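PDB 2HC9: leucine aminopeptidase 1 from Caenorhabditis elegans, which belongs to the M17 family of zinc aminopeptidases, releases N-terminal amino acids, preferably leucine, from peptides, and probably acts as a digestive enzyme. Local coordinates for residues A378-N381 against L385-E388; A368-R373 against A401-A406. The protein carries 1 engineered substitution. One frame throughout, in Å; residues are numbered along the deposited sequence. Where two conformers were deposited one is given.

Contact 1 of 2, residues A378-N381 against L385-E388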
loop_
_atom_site.group_PDB
_atom_site.type_symbol
_atom_site.label_atom_id
_atom_site.label_comp_id
_atom_site.label_asym_id
_atom_site.label_seq_id
_atom_site.Cartn_x
_atom_site.Cartn_y
_atom_site.Cartn_z
ATOM N N ALA A 378 18.987 -22.456 -12.285
ATOM C CA ALA A 378 20.366 -22.460 -12.778
ATOM C C ALA A 378 20.528 -21.655 -14.068
ATOM O O ALA A 378 19.787 -21.880 -15.049
ATOM C CB ALA A 378 20.830 -23.903 -13.043
ATOM N N MET A 379 21.493 -20.756 -14.061
ATOM C CA MET A 379 21.841 -19.993 -15.259
ATOM C C MET A 379 23.314 -20.210 -15.573
ATOM O O MET A 379 24.192 -19.945 -14.738
ATOM C CB MET A 379 21.551 -18.515 -15.019
ATOM C CG MET A 379 21.643 -17.674 -16.304
ATOM S SD MET A 379 21.493 -15.909 -15.932
ATOM C CE MET A 379 23.126 -15.549 -15.297
ATOM N N THR A 380 23.582 -20.710 -16.782
ATOM C CA THR A 380 24.946 -21.067 -17.163
ATOM C C THR A 380 25.243 -20.735 -18.634
ATOM O O THR A 380 24.354 -20.812 -19.495
ATOM C CB THR A 380 25.242 -22.574 -16.876
ATOM O OG1 THR A 380 26.575 -22.896 -17.299
ATOM C CG2 THR A 380 24.234 -23.503 -17.605
ATOM N N ASN A 381 26.494 -20.385 -18.906
ATOM C CA ASN A 381 26.984 -20.201 -20.282
ATOM C C ASN A 381 27.198 -21.514 -21.019
ATOM O O ASN A 381 27.464 -21.516 -22.221
ATOM C CB ASN A 381 28.264 -19.349 -20.324
ATOM C CG ASN A 381 29.476 -20.067 -19.736
ATOM O OD1 ASN A 381 29.347 -20.829 -18.778
ATOM N ND2 ASN A 381 30.652 -19.832 -20.317
ATOM N N LEU A 385 26.567 -28.366 -19.329
ATOM C CA LEU A 385 26.550 -28.288 -17.853
ATOM C C LEU A 385 25.105 -28.077 -17.347
ATOM O O LEU A 385 24.701 -28.633 -16.310
ATOM C CB LEU A 385 27.500 -27.198 -17.367
ATOM C CG LEU A 385 27.651 -27.030 -15.840
ATOM C CD1 LEU A 385 28.028 -28.362 -15.204
ATOM C CD2 LEU A 385 28.719 -25.962 -15.560
ATOM N N GLU A 386 24.324 -27.273 -18.073
ATOM C CA GLU A 386 22.925 -27.085 -17.741
ATOM C C GLU A 386 22.183 -28.432 -17.698
ATOM O O GLU A 386 21.523 -28.760 -16.714
ATOM C CB GLU A 386 22.236 -26.117 -18.725
ATOM C CG GLU A 386 20.801 -25.816 -18.330
ATOM C CD GLU A 386 20.093 -24.940 -19.366
ATOM O OE1 GLU A 386 19.296 -25.469 -20.166
ATOM O OE2 GLU A 386 20.357 -23.740 -19.394
ATOM N N ASN A 387 22.294 -29.219 -18.764
ATOM C CA ASN A 387 21.708 -30.564 -18.777
ATOM C C ASN A 387 22.240 -31.441 -17.660
ATOM O O ASN A 387 21.481 -32.163 -17.020
ATOM C CB ASN A 387 21.942 -31.235 -20.139
ATOM C CG ASN A 387 21.225 -30.509 -21.261
ATOM O OD1 ASN A 387 20.146 -29.952 -21.066
ATOM N ND2 ASN A 387 21.824 -30.511 -22.436
ATOM N N GLU A 388 23.540 -31.361 -17.412
ATOM C CA GLU A 388 24.151 -32.229 -16.411
ATOM C C GLU A 388 23.664 -31.898 -14.984
ATOM O O GLU A 388 23.487 -32.800 -14.170
ATOM C CB GLU A 388 25.662 -32.101 -16.477
ATOM C CG GLU A 388 26.374 -33.159 -15.688
ATOM C CD GLU A 388 27.871 -32.972 -15.712
ATOM O OE1 GLU A 388 28.338 -32.070 -16.450
ATOM O OE2 GLU A 388 28.566 -33.736 -15.007
HETATM O O HOH W 1 21.189 -21.474 -18.171
#

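Contact 2 of 2, residues A368-R373 against A401-A406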
loop_
_atom_site.group_PDB
_atom_site.type_symbol
_atom_site.label_atom_id
_atom_site.label_comp_id
_atom_site.label_asym_id
_atom_site.label_seq_id
_atom_site.Cartn_x
_atom_site.Cartn_y
_atom_site.Cartn_z
ATOM N N ALA A 368 11.287 -17.912 -7.045
ATOM C CA ALA A 368 10.084 -18.750 -6.884
ATOM C C ALA A 368 9.095 -18.565 -8.057
ATOM O O ALA A 368 8.336 -19.484 -8.395
ATOM C CB ALA A 368 9.396 -18.433 -5.564
ATOM N N TRP A 369 9.093 -17.372 -8.663
ATOM C CA TRP A 369 8.198 -17.121 -9.817
ATOM C C TRP A 369 8.746 -17.730 -11.117
ATOM O O TRP A 369 8.031 -17.861 -12.114
ATOM C CB TRP A 369 7.924 -15.613 -9.977
ATOM C CG TRP A 369 7.184 -15.020 -8.793
ATOM C CD1 TRP A 369 7.580 -15.041 -7.468
ATOM C CD2 TRP A 369 5.944 -14.311 -8.822
ATOM N NE1 TRP A 369 6.648 -14.401 -6.688
ATOM C CE2 TRP A 369 5.633 -13.949 -7.493
ATOM C CE3 TRP A 369 5.071 -13.949 -9.835
ATOM C CZ2 TRP A 369 4.487 -13.227 -7.165
ATOM C CZ3 TRP A 369 3.913 -13.243 -9.503
ATOM C CH2 TRP A 369 3.635 -12.892 -8.182
ATOM N N LEU A 370 10.023 -18.090 -11.105
ATOM C CA LEU A 370 10.637 -18.722 -12.254
ATOM C C LEU A 370 10.601 -20.251 -12.140
ATOM O O LEU A 370 10.134 -20.945 -13.058
ATOM C CB LEU A 370 12.065 -18.195 -12.439
ATOM C CG LEU A 370 12.782 -18.545 -13.759
ATOM C CD1 LEU A 370 13.862 -17.475 -14.049
ATOM C CD2 LEU A 370 13.444 -19.939 -13.653
ATOM N N SER A 371 11.118 -20.785 -11.026
ATOM C CA SER A 371 11.297 -22.234 -10.885
ATOM C C SER A 371 10.488 -22.842 -9.741
ATOM O O SER A 371 10.578 -24.044 -9.495
ATOM C CB SER A 371 12.790 -22.580 -10.723
ATOM O OG SER A 371 13.334 -22.058 -9.512
ATOM N N GLY A 372 9.686 -22.025 -9.053
ATOM C CA GLY A 372 8.881 -22.545 -7.946
ATOM C C GLY A 372 9.732 -22.783 -6.699
ATOM O O GLY A 372 10.863 -22.290 -6.601
ATOM N N ARG A 373 9.193 -23.538 -5.747
ATOM C CA ARG A 373 9.808 -23.600 -4.408
ATOM C C ARG A 373 10.662 -24.839 -4.170
ATOM O O ARG A 373 11.354 -24.923 -3.156
ATOM C CB ARG A 373 8.752 -23.440 -3.307
ATOM C CG ARG A 373 8.029 -22.096 -3.402
ATOM C CD ARG A 373 7.199 -21.768 -2.181
ATOM N NE ARG A 373 6.662 -20.409 -2.338
ATOM C CZ ARG A 373 7.370 -19.275 -2.228
ATOM N NH1 ARG A 373 8.660 -19.286 -1.907
ATOM N NH2 ARG A 373 6.782 -18.106 -2.426
ATOM N N ALA A 401 16.097 -26.310 -12.117
ATOM C CA ALA A 401 15.428 -25.931 -13.363
ATOM C C ALA A 401 16.280 -24.872 -14.055
ATOM O O ALA A 401 17.012 -24.098 -13.396
ATOM C CB ALA A 401 13.994 -25.358 -13.056
ATOM N N PRO A 402 16.219 -24.820 -15.392
ATOM C CA PRO A 402 17.064 -23.861 -16.074
ATOM C C PRO A 402 16.460 -22.461 -16.179
ATOM O O PRO A 402 15.240 -22.302 -16.304
ATOM C CB PRO A 402 17.189 -24.466 -17.495
ATOM C CG PRO A 402 15.952 -25.201 -17.699
ATOM C CD PRO A 402 15.455 -25.657 -16.344
ATOM N N MET A 403 17.336 -21.463 -16.068
ATOM C CA MET A 403 17.059 -20.065 -16.434
ATOM C C MET A 403 17.578 -19.799 -17.835
ATOM O O MET A 403 18.512 -20.456 -18.304
ATOM C CB MET A 403 17.783 -19.095 -15.479
ATOM C CG MET A 403 17.211 -19.034 -14.084
ATOM S SD MET A 403 17.361 -17.435 -13.236
ATOM C CE MET A 403 18.839 -17.778 -12.267
ATOM N N LEU A 404 16.990 -18.805 -18.492
ATOM C CA LEU A 404 17.547 -18.305 -19.759
ATOM C C LEU A 404 18.894 -17.648 -19.554
ATOM O O LEU A 404 19.083 -16.857 -18.604
ATOM C CB LEU A 404 16.624 -17.252 -20.399
ATOM C CG LEU A 404 15.347 -17.723 -21.090
ATOM C CD1 LEU A 404 14.451 -16.496 -21.402
ATOM C CD2 LEU A 404 15.703 -18.507 -22.356
ATOM N N PHE A 405 19.811 -17.968 -20.463
ATOM C CA PHE A 405 21.115 -17.326 -20.492
ATOM C C PHE A 405 21.180 -16.406 -21.711
ATOM O O PHE A 405 21.375 -16.866 -22.848
ATOM C CB PHE A 405 22.240 -18.371 -20.574
ATOM C CG PHE A 405 23.628 -17.755 -20.564
ATOM C CD1 PHE A 405 24.217 -17.360 -19.367
ATOM C CD2 PHE A 405 24.327 -17.543 -21.750
ATOM C CE1 PHE A 405 25.507 -16.766 -19.358
ATOM C CE2 PHE A 405 25.610 -16.960 -21.753
ATOM C CZ PHE A 405 26.190 -16.570 -20.546
ATOM N N ALA A 406 21.055 -15.107 -21.480
ATOM C CA ALA A 406 21.068 -14.155 -22.614
ATOM C C ALA A 406 21.623 -12.776 -22.209
ATOM O O ALA A 406 20.869 -11.819 -22.103
ATOM C CB ALA A 406 19.650 -14.037 -23.221
#

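Contact 1 of 2, residues A378-N381 against L385-E388
T380, at the end of strand 376-380, packs against L385 and E386 in the first turn of helix 383-396, a strand-to-helix contact inside a beta-alpha-beta unit of the catalytic domain. Strand 376-380, helix 383-396 and strand 400-402 make up this unit, whose two strands lie parallel in the central mixed sheet, and the contact forms where the chain turns from the first strand into the helix. It is small, burying 152 Å² in all, and T380 supplies most of the strand's share. The two branches of T380 meet different residues. Its methyl CG2 presses on the CB of E386 at 3.5 Å and lies 3.8 Å from the backbone N of the same residue. Its hydroxyl OG1 passes the CD2 methyl of L385 at 4.1 Å, an ordinary van der Waals touch. With OG1 anti to the backbone N (chi1 178°), CG2 is left to face the helix at E386, while OG1 is hydrogen-bonded to the backbone O of W453 and the backbone N of D382, tying the strand end to neighbouring strand 452-457 and to the turn before the helix. L385 and T380 both also touch L454 on that strand. E386 uses its CB for the apolar contact, while its extended chain carries the carboxylate alongside the strand, where OE2 forms a salt bridge with R83 of the second subunit, whose NH1 is also hydrogen-bonded to the backbone O of T380. The arginine thus links both segments, and its charge probably steadies the carboxylate. A water lies between strand and helix: it accepts a hydrogen bond from the T380 backbone N at 2.9 Å and sits 2.7 Å from E386 OE2, to which it can donate.

Contact 2 of 2, residues A368-R373 against A401-A406
L370, near the end of the short helix 367-371, reaches across to M403, just beyond strand 400-402, and makes most of this apolar contact. From its CB, the chain runs to CG; with CG anti to the backbone N (chi1 -169°), both methyls point at the 401-406 segment. CD1 meets the thioether of M403, in one of its two conformers, 3.6 Å from SD and 3.7 Å from CG. CD2 meets the same methylene, 3.9 Å from M403 CG, and also comes 4.0 Å from the backbone O of P402. Both methyls thus face M403 CG from one side, the side chains crossing at about a right angle. An alanine in place of L370 would probably cost M403 CG its contacts with CD1 and CD2 and open a gap beside the methionine. One residue on, S371 adds a smaller patch, its CB resting 3.8 Å from the CB of A401. The hydroxyl of S371 takes no part in that patch: OG is hydrogen-bonded to NE2 of Q367, at the start of the helix, and to the backbone O of H375, just before strand 376-380. G372 leaves the helix with positive phi (76°), a conformation that favours glycine. Strand 376-380 lies next to both segments, with A377 touching S371 and M403 alike. Helix 367-371 packs beside both strands, 376-380 and 400-402, while P402 turns away from it to pack on E386 and I390 of helix 383-396.

Strand 376-380 and strand 400-402, neighbours in one sheet, join contact 1 to contact 2, whose centres are 11 Å apart. Two probable backbone hydrogen bonds make the junction: A378 N to A401 O at 2.8 Å and A378 O to M403 N at 2.7 Å. Farther along, the ring of F405 packs against the strand end, with CG 3.3 Å from T380 O and CZ 3.5 Å from N381 CB. Both contacts also border the second subunit of the hexamer. Contact 1 lies away from the annotated metal and bicarbonate sites, whereas in contact 2 the M403 side chain is about 10 Å from that of R338, a predicted active-site residue.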